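KaiC domain-containing protein (Pyrococcus horikoshii, PDB 2ZTS) probably binds ATP as a KaiC-like P-loop protein, and is seen here as a six-chain assembly holding ADP and magnesium. Local coordinates at residues K188-Y192 and G193-F197; T166-L169 and E170-V173. All blocks are in the same frame, centred on the assembly; numbering follows the deposited sequence.

Contact 1. Residues K188-Y192 and G193-F197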
loop_
_atom_site.group_PDB
_atom_site.type_symbol
_atom_site.label_atom_id
_atom_site.label_comp_id
_atom_site.label_asym_id
_atom_site.label_seq_id
_atom_site.Cartn_x
_atom_site.Cartn_y
_atom_site.Cartn_z
ATOM N N LYS C 188 -10.181 2.247 6.788
ATOM C CA LYS C 188 -11.118 1.097 6.744
ATOM C C LYS C 188 -12.223 1.130 7.858
ATOM O O LYS C 188 -11.947 1.283 9.026
ATOM C CB LYS C 188 -10.360 -0.252 6.749
ATOM C CG LYS C 188 -9.983 -0.778 5.376
ATOM C CD LYS C 188 -10.189 -2.313 5.227
ATOM C CE LYS C 188 -11.471 -2.693 4.415
ATOM N NZ LYS C 188 -12.808 -2.376 5.112
ATOM N N LEU C 189 -13.475 0.957 7.466
ATOM C CA LEU C 189 -14.556 0.816 8.453
ATOM C C LEU C 189 -14.539 -0.569 9.126
ATOM O O LEU C 189 -14.904 -0.731 10.294
ATOM C CB LEU C 189 -15.863 0.954 7.725
ATOM C CG LEU C 189 -17.035 1.386 8.534
ATOM C CD1 LEU C 189 -16.725 2.727 9.248
ATOM C CD2 LEU C 189 -18.227 1.499 7.528
ATOM N N SER C 190 -14.136 -1.571 8.363
ATOM C CA SER C 190 -14.153 -2.951 8.825
ATOM C C SER C 190 -12.877 -3.701 8.451
ATOM O O SER C 190 -12.088 -3.217 7.696
ATOM C CB SER C 190 -15.298 -3.645 8.149
ATOM O OG SER C 190 -15.116 -3.601 6.749
ATOM N N ARG C 191 -12.750 -4.921 8.940
ATOM C CA ARG C 191 -11.602 -5.740 8.692
ATOM C C ARG C 191 -11.572 -6.182 7.252
ATOM O O ARG C 191 -10.505 -6.141 6.644
ATOM C CB ARG C 191 -11.660 -6.999 9.580
ATOM C CG ARG C 191 -10.426 -7.859 9.434
ATOM C CD ARG C 191 -10.217 -8.812 10.582
ATOM N NE ARG C 191 -9.315 -9.876 10.213
ATOM C CZ ARG C 191 -8.036 -9.971 10.551
ATOM N NH1 ARG C 191 -7.412 -9.032 11.259
ATOM N NH2 ARG C 191 -7.349 -11.002 10.085
ATOM N N TYR C 192 -12.710 -6.656 6.723
ATOM C CA TYR C 192 -12.737 -7.317 5.383
ATOM C C TYR C 192 -13.274 -6.465 4.230
ATOM O O TYR C 192 -13.035 -6.768 3.071
ATOM C CB TYR C 192 -13.473 -8.692 5.436
ATOM C CG TYR C 192 -12.744 -9.630 6.327
ATOM C CD1 TYR C 192 -11.466 -10.090 5.996
ATOM C CD2 TYR C 192 -13.288 -10.024 7.515
ATOM C CE1 TYR C 192 -10.750 -10.952 6.887
ATOM C CE2 TYR C 192 -12.598 -10.827 8.401
ATOM C CZ TYR C 192 -11.332 -11.298 8.079
ATOM O OH TYR C 192 -10.717 -12.119 9.001
ATOM N N GLY C 193 -13.967 -5.384 4.551
ATOM C CA GLY C 193 -14.584 -4.530 3.515
ATOM C C GLY C 193 -15.924 -5.042 3.056
ATOM O O GLY C 193 -16.437 -4.595 2.022
ATOM N N ILE C 194 -16.493 -5.976 3.812
ATOM C CA ILE C 194 -17.712 -6.704 3.401
ATOM C C ILE C 194 -18.803 -6.571 4.486
ATOM O O ILE C 194 -19.977 -6.538 4.195
ATOM C CB ILE C 194 -17.359 -8.190 3.167
ATOM C CG1 ILE C 194 -16.262 -8.338 2.084
ATOM C CG2 ILE C 194 -18.549 -8.947 2.786
ATOM C CD1 ILE C 194 -15.626 -9.744 1.996
ATOM N N GLU C 195 -18.374 -6.579 5.746
ATOM C CA GLU C 195 -19.255 -6.625 6.871
ATOM C C GLU C 195 -20.359 -5.553 6.785
ATOM O O GLU C 195 -21.501 -5.812 7.170
ATOM C CB GLU C 195 -18.441 -6.428 8.157
ATOM C CG GLU C 195 -17.447 -7.528 8.443
ATOM C CD GLU C 195 -16.021 -7.202 7.979
ATOM O OE1 GLU C 195 -15.833 -7.020 6.764
ATOM O OE2 GLU C 195 -15.128 -7.066 8.858
ATOM N N GLU C 196 -19.987 -4.330 6.401
ATOM C CA GLU C 196 -20.942 -3.208 6.280
ATOM C C GLU C 196 -22.056 -3.416 5.229
ATOM O O GLU C 196 -23.128 -2.807 5.338
ATOM C CB GLU C 196 -20.181 -1.917 5.954
ATOM C CG GLU C 196 -19.311 -2.020 4.719
ATOM C CD GLU C 196 -17.837 -2.323 4.999
ATOM O OE1 GLU C 196 -17.486 -3.252 5.763
ATOM O OE2 GLU C 196 -17.008 -1.694 4.369
ATOM N N PHE C 197 -21.824 -4.265 4.228
ATOM C CA PHE C 197 -22.866 -4.613 3.274
ATOM C C PHE C 197 -23.999 -5.521 3.803
ATOM O O PHE C 197 -24.943 -5.770 3.058
ATOM C CB PHE C 197 -22.264 -5.214 1.998
ATOM C CG PHE C 197 -21.411 -4.248 1.266
ATOM C CD1 PHE C 197 -21.989 -3.317 0.416
ATOM C CD2 PHE C 197 -20.055 -4.181 1.524
ATOM C CE1 PHE C 197 -21.220 -2.386 -0.201
ATOM C CE2 PHE C 197 -19.273 -3.259 0.892
ATOM C CZ PHE C 197 -19.835 -2.358 0.041
#
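Ser-190, Glu-195 and Glu-196 knit together a local loop contact, in which side chains three to six residues apart hold a turn in the loop from strand 174-179 to strand 201-209, running into a 3-10 segment at 195-197. Ser-190 OG lies at its centre: it donates to Glu-196 OE1 at 2.6 Å, meeting that oxygen on its syn side and 16° out of the carboxylate plane, and it accepts the amide of Gly-193 at 3.1 Å. With chi1 at 60°, the hydroxyl sits between its own backbone N and carbonyl carbon, turned toward both partners. Glu-195 folds back at chi2 (97°) to bring its carboxylate to the amides of Arg-191, Tyr-192 and Ile-194. There OE1 takes a hydrogen bond from Ile-194 N at 3.2 Å, nearly along the C-O axis, and a weak one from Tyr-192 N; OE2 draws weak bonds from Arg-191 N and Tyr-192 N, with Thr-179 OG1 as a further partner. Were Glu-195 cut back to an alanine, the three amides and the Thr-179 hydroxyl would probably lose their common partner, freeing the turn to shift. Lys-188 curls over the same turn, its NZ bonded to Ser-190 O at 2.8 Å and lying 3.2 Å from Gly-193 CA. Gly-193 has positive phi, which crowds any CB against the preceding carbonyl O. Arg-191 CG sits 3.7 Å above the Tyr-192 ring, over its centre, while its NE reaches Tyr-192 OH at 2.9 Å; Glu-154 pairs with both the guanidinium and the phenol. Gly-193 O accepts Arg-191 NH1 of a neighbouring subunit. With the Glu-196 side chain about 8 Å from bound ADP, this is an interface loop turn close to the nucleotide site of a KaiC-family P-loop NTPase.

Contact 2. Residues T166-L169 and E170-V173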
loop_
_atom_site.group_PDB
_atom_site.type_symbol
_atom_site.label_atom_id
_atom_site.label_comp_id
_atom_site.label_asym_id
_atom_site.label_seq_id
_atom_site.Cartn_x
_atom_site.Cartn_y
_atom_site.Cartn_z
ATOM N N THR C 166 -28.680 -14.062 5.159
ATOM C CA THR C 166 -29.921 -14.724 4.827
ATOM C C THR C 166 -30.633 -15.201 6.115
ATOM O O THR C 166 -31.830 -15.007 6.226
ATOM C CB THR C 166 -29.749 -15.919 3.824
ATOM O OG1 THR C 166 -28.948 -16.936 4.433
ATOM C CG2 THR C 166 -28.966 -15.553 2.602
ATOM N N ILE C 167 -29.905 -15.786 7.077
ATOM C CA ILE C 167 -30.578 -16.204 8.284
ATOM C C ILE C 167 -30.948 -15.027 9.210
ATOM O O ILE C 167 -31.970 -15.116 9.827
ATOM C CB ILE C 167 -29.866 -17.378 9.076
ATOM C CG1 ILE C 167 -28.702 -16.858 9.868
ATOM C CG2 ILE C 167 -29.380 -18.456 8.172
ATOM C CD1 ILE C 167 -29.120 -16.274 11.158
ATOM N N LEU C 168 -30.169 -13.949 9.291
ATOM C CA LEU C 168 -30.596 -12.743 10.022
ATOM C C LEU C 168 -31.949 -12.165 9.560
ATOM O O LEU C 168 -32.796 -11.835 10.375
ATOM C CB LEU C 168 -29.526 -11.619 9.997
ATOM C CG LEU C 168 -28.187 -11.965 10.653
ATOM C CD1 LEU C 168 -27.058 -10.925 10.368
ATOM C CD2 LEU C 168 -28.387 -12.196 12.218
ATOM N N LEU C 169 -32.113 -12.035 8.259
ATOM C CA LEU C 169 -33.326 -11.540 7.642
ATOM C C LEU C 169 -34.524 -12.459 8.032
ATOM O O LEU C 169 -35.595 -11.982 8.387
ATOM C CB LEU C 169 -33.131 -11.487 6.089
ATOM C CG LEU C 169 -32.637 -10.182 5.396
ATOM C CD1 LEU C 169 -31.646 -9.374 6.236
ATOM C CD2 LEU C 169 -32.046 -10.420 3.958
ATOM N N GLU C 170 -34.297 -13.760 8.022
ATOM C CA GLU C 170 -35.347 -14.732 8.365
ATOM C C GLU C 170 -35.744 -14.621 9.809
ATOM O O GLU C 170 -36.931 -14.671 10.120
ATOM C CB GLU C 170 -34.862 -16.154 8.157
ATOM C CG GLU C 170 -35.574 -16.933 7.086
ATOM C CD GLU C 170 -34.729 -18.115 6.691
ATOM O OE1 GLU C 170 -33.880 -17.966 5.752
ATOM O OE2 GLU C 170 -34.879 -19.167 7.362
HETATM N N MSE C 171 -34.771 -14.457 10.696
HETATM C CA MSE C 171 -35.060 -14.447 12.115
HETATM C C MSE C 171 -35.667 -13.121 12.542
HETATM O O MSE C 171 -36.407 -13.068 13.517
HETATM C CB MSE C 171 -33.813 -14.699 12.922
HETATM C CG MSE C 171 -33.356 -16.120 12.866
HETATM SE SE MSE C 171 -31.732 -16.456 14.010
HETATM C CE MSE C 171 -30.550 -14.920 13.486
ATOM N N GLY C 172 -35.377 -12.044 11.830
ATOM C CA GLY C 172 -35.908 -10.757 12.226
ATOM C C GLY C 172 -35.605 -10.294 13.641
ATOM O O GLY C 172 -36.426 -9.575 14.198
ATOM N N VAL C 173 -34.460 -10.679 14.242
ATOM C CA VAL C 173 -34.099 -10.155 15.584
ATOM C C VAL C 173 -33.243 -8.885 15.469
ATOM O O VAL C 173 -32.895 -8.468 14.415
ATOM C CB VAL C 173 -33.452 -11.204 16.527
ATOM C CG1 VAL C 173 -34.460 -12.329 16.799
ATOM C CG2 VAL C 173 -32.132 -11.801 15.970
#
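Ile-167 and Met-171, one helical turn apart, lie side by side and point the same way at the C-terminal end of helix 157-171. Backbone bonds define the helix here: Glu-170 N donates to Thr-166 O at 3.3 Å, Met-171 N to Ile-167 O at 3.0 Å, and Gly-172 N to Leu-168 O at 3.0 Å. Gly-172 is the first residue to leave helical angles, with phi at 56°, and so the chain turns away from the helix there. Among the apolar groups, Met-171 is a selenomethionine. With CG anti to its carbonyl carbon (chi1 -73°) the chain brings SE alongside Ile-167 CD1 at 3.9 Å, and the bend at chi3 turns CE to Leu-168 CD2 at 3.7 Å; the still closer approach of CE to Ile-167 CD1 is doubtful. The Leu-168 and Met-171 chains are angled across one another. Of the polar side chains, Thr-166 OG1 turns back to Lys-163 O, a bond within the helix, while the extended chain of exposed Glu-170 runs back along the helix, leaving its OE1 3.6 Å from Thr-166 O, an approach of two acceptors. Met-171 and Val-173 pack on Val-131 of helix 120-134, Met-171 also on Tyr-128, and Leu-168, Met-171 and Val-173 all rest on Leu-139 of strand 138-142, while Leu-169 meets Arg-70 of a neighbouring subunit.

In the fold
Contact 2 comes first along the chain, at the end of helix 157-171, where Gly-172 turns the chain into strand 174-179. This strand lies between strands 138-142 and 32-36 in the central sheet; after it, a partly disordered loop leads to contact 1, which shapes a turn ahead of strand 201-209. The two contacts, each local to one continuous stretch and closing no long loop, follow in series, neither nested nor crossed, with centres 20 Å apart and nearest atoms about 8 Å apart. Both involve helix 157-171: contact 2 forms its C-terminal end, whereas Ile-194 and Glu-195 of contact 1 pack on its Leu-161. Contact 1 also meets helix 144-149, and each contact touches a neighbouring subunit.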